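Histone acetyltransferase HPA2 and related acetyltransferases (Corynebacterium glutamicum ATCC 13032, PDB 2QEC) probably transfers an acetyl or other acyl group from a coenzyme A thioester to an acceptor, as do other GCN5-related N-acetyltransferases. Local coordinates at residues Leu7-Thr10 / Gln11-Pro15; Arg33-Pro36 / Gln37-Gly41; Leu161-Ser165 / Thr166-Gln170. The protein carries 1 engineered substitution. All blocks are in the same frame, centred on the assembly; numbering follows the deposited sequence.

Contact 1: Leu7-Thr10 / Gln11-Pro15. With EDO (1,2-ethanediol), chain C.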
# COMPACT_ATOMS: atom_id res chain seq x y z
N LEU A 7 18.67 21.59 -4.49
CA LEU A 7 18.12 22.11 -5.73
C LEU A 7 18.11 21.04 -6.83
O LEU A 7 18.84 20.02 -6.74
CB LEU A 7 18.91 23.29 -6.27
CG LEU A 7 19.00 24.55 -5.38
CD1 LEU A 7 20.07 25.48 -5.89
CD2 LEU A 7 17.70 25.28 -5.34
N PRO A 8 17.30 21.27 -7.86
CA PRO A 8 17.39 20.37 -9.02
C PRO A 8 18.77 20.43 -9.65
O PRO A 8 19.44 21.48 -9.64
CB PRO A 8 16.30 20.92 -9.97
CG PRO A 8 15.34 21.67 -9.06
CD PRO A 8 16.24 22.29 -8.05
N ALA A 9 19.20 19.28 -10.17
CA ALA A 9 20.47 19.16 -10.89
C ALA A 9 20.36 19.84 -12.23
O ALA A 9 19.28 19.96 -12.80
CB ALA A 9 20.82 17.70 -11.10
N THR A 10 21.51 20.23 -12.76
CA THR A 10 21.61 20.68 -14.13
C THR A 10 22.51 19.68 -14.86
O THR A 10 23.19 18.84 -14.25
CB THR A 10 22.20 22.10 -14.26
OG1 THR A 10 23.57 22.04 -13.93
CG2 THR A 10 21.55 23.05 -13.32
N GLN A 11 22.48 19.73 -16.18
CA GLN A 11 23.22 18.77 -16.97
C GLN A 11 24.70 18.74 -16.66
O GLN A 11 25.30 17.68 -16.61
CB GLN A 11 23.00 19.01 -18.46
CG GLN A 11 23.10 17.73 -19.26
CD GLN A 11 22.24 17.76 -20.48
OE1 GLN A 11 22.53 18.47 -21.44
NE2 GLN A 11 21.15 17.00 -20.44
N ALA A 12 25.26 19.91 -16.41
CA ALA A 12 26.70 20.07 -16.08
C ALA A 12 27.11 19.25 -14.84
O ALA A 12 28.29 18.89 -14.67
CB ALA A 12 27.00 21.49 -15.84
N ASP A 13 26.13 18.99 -13.99
CA ASP A 13 26.33 18.25 -12.73
C ASP A 13 26.32 16.74 -12.89
O ASP A 13 26.64 16.03 -11.94
CB ASP A 13 25.21 18.59 -11.73
CG ASP A 13 25.11 20.09 -11.40
OD1 ASP A 13 26.14 20.71 -11.15
OD2 ASP A 13 24.00 20.62 -11.33
N PHE A 14 25.91 16.22 -14.04
CA PHE A 14 25.71 14.77 -14.16
C PHE A 14 26.98 13.92 -13.87
O PHE A 14 26.87 12.93 -13.16
CB PHE A 14 25.06 14.38 -15.50
CG PHE A 14 23.61 14.83 -15.66
CD1 PHE A 14 22.91 15.47 -14.64
CD2 PHE A 14 22.95 14.58 -16.85
CE1 PHE A 14 21.60 15.84 -14.80
CE2 PHE A 14 21.63 14.97 -17.02
CZ PHE A 14 20.96 15.61 -15.99
N PRO A 15 28.17 14.28 -14.41
CA PRO A 15 29.36 13.51 -14.01
C PRO A 15 29.58 13.35 -12.51
O PRO A 15 29.88 12.24 -12.05
CB PRO A 15 30.50 14.27 -14.67
CG PRO A 15 29.90 14.86 -15.85
CD PRO A 15 28.52 15.27 -15.43
C1 EDO C . 17.71 16.95 -14.06
O1 EDO C . 17.51 18.02 -13.12
C2 EDO C . 16.92 17.22 -15.34
O2 EDO C . 17.81 17.59 -16.40

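Contact 2: Arg33-Pro36 / Gln37-Gly41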
# COMPACT_ATOMS: atom_id res chain seq x y z
N ARG A 33 23.90 -7.30 -6.71
CA ARG A 33 23.02 -8.39 -7.19
C ARG A 33 22.60 -8.31 -8.66
O ARG A 33 22.35 -9.34 -9.26
CB ARG A 33 21.73 -8.45 -6.37
CG ARG A 33 20.85 -7.15 -6.50
CD ARG A 33 19.52 -7.28 -5.77
NE ARG A 33 18.79 -6.00 -5.64
CZ ARG A 33 17.63 -5.88 -5.00
NH1 ARG A 33 17.05 -6.95 -4.45
NH2 ARG A 33 17.02 -4.69 -4.92
N TRP A 34 22.46 -7.10 -9.20
CA TRP A 34 22.09 -6.93 -10.62
C TRP A 34 23.31 -6.96 -11.55
O TRP A 34 23.20 -7.35 -12.70
CB TRP A 34 21.35 -5.60 -10.87
CG TRP A 34 20.10 -5.46 -10.09
CD1 TRP A 34 19.77 -4.41 -9.27
CD2 TRP A 34 19.01 -6.39 -10.02
NE1 TRP A 34 18.53 -4.63 -8.71
CE2 TRP A 34 18.05 -5.84 -9.14
CE3 TRP A 34 18.75 -7.63 -10.62
CZ2 TRP A 34 16.84 -6.49 -8.84
CZ3 TRP A 34 17.55 -8.29 -10.31
CH2 TRP A 34 16.61 -7.71 -9.43
N ILE A 35 24.45 -6.52 -11.06
CA ILE A 35 25.61 -6.39 -11.94
C ILE A 35 26.48 -7.65 -11.81
O ILE A 35 26.88 -8.01 -10.71
CB ILE A 35 26.33 -5.11 -11.61
CG1 ILE A 35 25.45 -3.92 -12.05
CG2 ILE A 35 27.69 -5.01 -12.32
CD1 ILE A 35 25.62 -2.80 -11.25
N PRO A 36 26.74 -8.36 -12.93
CA PRO A 36 27.72 -9.46 -12.91
C PRO A 36 29.07 -9.07 -12.32
O PRO A 36 29.64 -8.03 -12.68
CB PRO A 36 27.86 -9.85 -14.38
CG PRO A 36 26.53 -9.52 -14.96
CD PRO A 36 26.11 -8.24 -14.25
N GLN A 37 29.56 -9.92 -11.42
CA GLN A 37 30.78 -9.65 -10.69
C GLN A 37 31.89 -10.59 -11.15
O GLN A 37 31.62 -11.66 -11.71
CB GLN A 37 30.55 -9.80 -9.19
CG GLN A 37 29.52 -8.88 -8.63
CD GLN A 37 29.92 -7.45 -8.69
OE1 GLN A 37 30.97 -7.08 -8.17
NE2 GLN A 37 29.11 -6.63 -9.35
N PRO A 38 33.14 -10.17 -10.95
CA PRO A 38 33.55 -8.86 -10.49
C PRO A 38 33.30 -7.73 -11.48
O PRO A 38 33.08 -7.95 -12.68
CB PRO A 38 35.05 -9.02 -10.25
CG PRO A 38 35.45 -10.19 -10.91
CD PRO A 38 34.28 -11.07 -11.14
N ASP A 39 33.38 -6.52 -10.96
CA ASP A 39 33.16 -5.30 -11.73
C ASP A 39 34.32 -4.35 -11.44
O ASP A 39 34.14 -3.39 -10.67
CB ASP A 39 31.84 -4.67 -11.29
CG ASP A 39 31.44 -3.47 -12.13
OD1 ASP A 39 32.00 -3.28 -13.21
OD2 ASP A 39 30.51 -2.73 -11.75
N PRO A 40 35.49 -4.59 -12.05
CA PRO A 40 36.66 -3.75 -11.77
C PRO A 40 36.40 -2.26 -11.95
O PRO A 40 35.96 -1.82 -13.02
CB PRO A 40 37.69 -4.24 -12.80
CG PRO A 40 37.31 -5.64 -13.06
CD PRO A 40 35.81 -5.68 -12.98
N GLY A 41 36.65 -1.50 -10.88
CA GLY A 41 36.47 -0.05 -10.89
C GLY A 41 35.01 0.38 -10.89
O GLY A 41 34.71 1.53 -11.17

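Contact 3: Leu161-Ser165 / Thr166-Gln170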
# COMPACT_ATOMS: atom_id res chain seq x y z
N LEU A 161 8.83 4.02 -1.12
CA LEU A 161 10.22 3.70 -1.10
C LEU A 161 10.42 2.30 -0.51
O LEU A 161 9.51 1.67 0.02
CB LEU A 161 11.03 4.76 -0.31
CG LEU A 161 10.65 5.02 1.16
CD1 LEU A 161 11.19 3.92 2.10
CD2 LEU A 161 11.19 6.34 1.60
N GLU A 162 11.64 1.79 -0.63
CA GLU A 162 12.03 0.50 -0.08
C GLU A 162 13.21 0.70 0.82
O GLU A 162 14.28 1.04 0.32
CB GLU A 162 12.35 -0.44 -1.22
CG GLU A 162 11.05 -0.89 -1.91
CD GLU A 162 11.25 -1.43 -3.33
OE1 GLU A 162 12.40 -1.47 -3.77
OE2 GLU A 162 10.26 -1.87 -3.97
N ALA A 163 13.02 0.55 2.13
CA ALA A 163 14.10 0.86 3.08
C ALA A 163 15.00 -0.35 3.26
O ALA A 163 14.54 -1.49 3.38
CB ALA A 163 13.51 1.33 4.43
N THR A 164 16.31 -0.13 3.25
CA THR A 164 17.28 -1.23 3.30
C THR A 164 17.78 -1.65 4.68
O THR A 164 18.51 -2.65 4.78
CB THR A 164 18.48 -0.91 2.45
OG1 THR A 164 19.01 0.36 2.88
CG2 THR A 164 18.09 -0.84 0.97
N SER A 165 17.43 -0.88 5.72
CA SER A 165 17.68 -1.26 7.13
C SER A 165 16.53 -0.81 8.04
O SER A 165 15.71 0.04 7.66
CB SER A 165 19.00 -0.66 7.62
OG SER A 165 18.96 0.75 7.62
N THR A 166 16.45 -1.40 9.23
CA THR A 166 15.48 -0.98 10.24
C THR A 166 15.77 0.46 10.66
O THR A 166 14.86 1.26 10.85
CB THR A 166 15.45 -1.94 11.45
OG1 THR A 166 14.85 -3.17 11.04
CG2 THR A 166 14.61 -1.37 12.63
N ARG A 167 17.05 0.80 10.74
CA ARG A 167 17.43 2.15 11.06
C ARG A 167 16.82 3.15 10.09
O ARG A 167 16.20 4.14 10.50
CB ARG A 167 18.95 2.29 11.05
CG ARG A 167 19.42 3.63 11.54
CD ARG A 167 20.94 3.73 11.57
NE ARG A 167 21.61 3.14 10.41
CZ ARG A 167 21.51 3.60 9.15
NH1 ARG A 167 20.75 4.66 8.85
NH2 ARG A 167 22.17 2.97 8.18
N ALA A 168 17.01 2.89 8.79
CA ALA A 168 16.46 3.77 7.75
C ALA A 168 14.91 3.81 7.81
O ALA A 168 14.30 4.87 7.73
CB ALA A 168 16.94 3.35 6.37
N ALA A 169 14.32 2.63 7.99
CA ALA A 169 12.88 2.49 8.14
C ALA A 169 12.34 3.39 9.26
O ALA A 169 11.26 3.97 9.13
CB ALA A 169 12.54 1.04 8.41
N GLN A 170 13.08 3.48 10.36
CA GLN A 170 12.68 4.30 11.52
C GLN A 170 12.77 5.81 11.21
O GLN A 170 11.92 6.60 11.65
CB GLN A 170 13.53 3.93 12.76
CG GLN A 170 13.14 2.60 13.31
CD GLN A 170 14.01 2.13 14.47
OE1 GLN A 170 15.14 2.59 14.66
NE2 GLN A 170 13.48 1.20 15.24

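Contact 1: Leu7-Thr10 / Gln11-Pro15
A chi1 of 71° at T10, with OG1 between the backbone N and the carbonyl carbon, brings the hydroxyl to D13, while chi1 of -58° at D13 carries the carboxylate back to the N-H and hydroxyl of T10. This is the turn that leads from the first strand of the GNAT fold, 5-8, through a short 3-10 segment into helix 14-25. D13 OD2 takes two bonds from T10: the backbone N lies 2.9 Å from OD2 in a nearly straight bond on the anti side of the carboxylate, and OG1 sits 3.0 Å from OD2 but well above the carboxylate plane. Both donors approach from the same face. A salt bridge from R67 on strand 61-67 also reaches OD2, so this exposed turn is fastened to the neighbouring strand, and the added positive charge would be expected to favour an ionised D13. In return D13 N donates to T10 O at 3.0 Å, and this bond closes the turn. F14 has the CA of Q11 over one ring face, with A9 CB at the ring edge, 4.2 Å from F14 CE1; the F14 side chain also touches I63, I53 and A58. A 1,2-ethanediol, probably from the crystallisation liquor, hydrogen-bonds A9 and touches the F14 ring: its O1 donates to A9 O at 2.6 Å, and its O2 lies near the ring plane at the edge, 3.7 Å from F14 CZ.

Contact 2: Arg33-Pro36 / Gln37-Gly41
Q37 folds its side chain back over the preceding residues to reach the backbone of I35. CG stands anti to the carbonyl carbon and the chain bends again at chi2 (-66°), which brings NE2 to 3.0 Å from I35 O. The hydrogen bond is nearly straight and lies close to the plane of the Q37 amide, yet NE2 arrives from above the I35 carbonyl plane, 56° out of it, and therefore not along a lone pair. I35 itself is buried; its CG2 comes 3.7 Å from Q37 NE2 and equally 3.7 Å from D39 OD2. These residues form the irregular link between helices 29-32 and 43-60, in the α1-α2 region that in GNAT enzymes often borders the acceptor site. P38 follows a cis peptide bond, and its O lies 3.4 Å from P36 O; K44 NZ donates to both carbonyl oxygens, which is consistent with the two acceptors lying near each other. At D39, chi1 of -174° swings the carboxylate to the start of helix 43-60, where OD1 accepts from K44 N and OD2 from L45 N.

Contact 3: Leu161-Ser165 / Thr166-Gln170
S165 caps helix 166-174 where the chain leaves strand 159-163, and its hydroxyl meets A168 as the N-cap of that helix. The pair corresponds to β5 and α4 of the GNAT fold. With OG rotated between the backbone N and the carbonyl carbon (chi1 63°), the serine hydroxyl overhangs the first helical turn and accepts from A168 N, OG to N being 3.1 Å and the angle at the hydrogen 164°. A168 has no polar side-chain atom to answer the S165 amide, so the cap is one-sided and not a capping box; its methyl lies beside the hydroxyl, A168 CB 3.5 Å from S165 OG. The backbone adds a second link, from A169 N to S165 O at 3.0 Å. T166 opens the helix proper: its O accepts from Q170 N at 2.9 Å, and its side chain, which sets off away from residues 161-165, packs on V204 of the second subunit. M201 of that subunit touches A169 and Q170, so the capped helix end also lies at the dimer interface. Behind the cap, A163 presents its methyl to the helix, A163 CB to A169 CB being 4.1 Å, and Y172 packs against A163 too. R167 starts out extended and then bends at chi3, which brings its guanidinium back over the cap: S165 OG stands over one face toward the rim, 3.9 Å from R167 NH2.

Overall arrangement
Contacts 1 and 3 are strand-to-helix turns on one mixed sheet, lying on opposite sides of the chain's centre, with their own centres 27 Å apart and nearest atoms about 18 Å apart. Contact 2 belongs to the loop between helices 29-32 and 43-60; its nearest atoms come within about 6 Å of contact 3 and about 12 Å of contact 1. E192 is a common neighbour of contacts 2 and 3: R33 of contact 2 makes a long, weak ion pair with it, and E162 of contact 3 brings a like charge near it. In GNAT relatives, acyl-coenzyme A is held where β4 and β5 splay apart, which would place contact 3 beside the probable cofactor cleft.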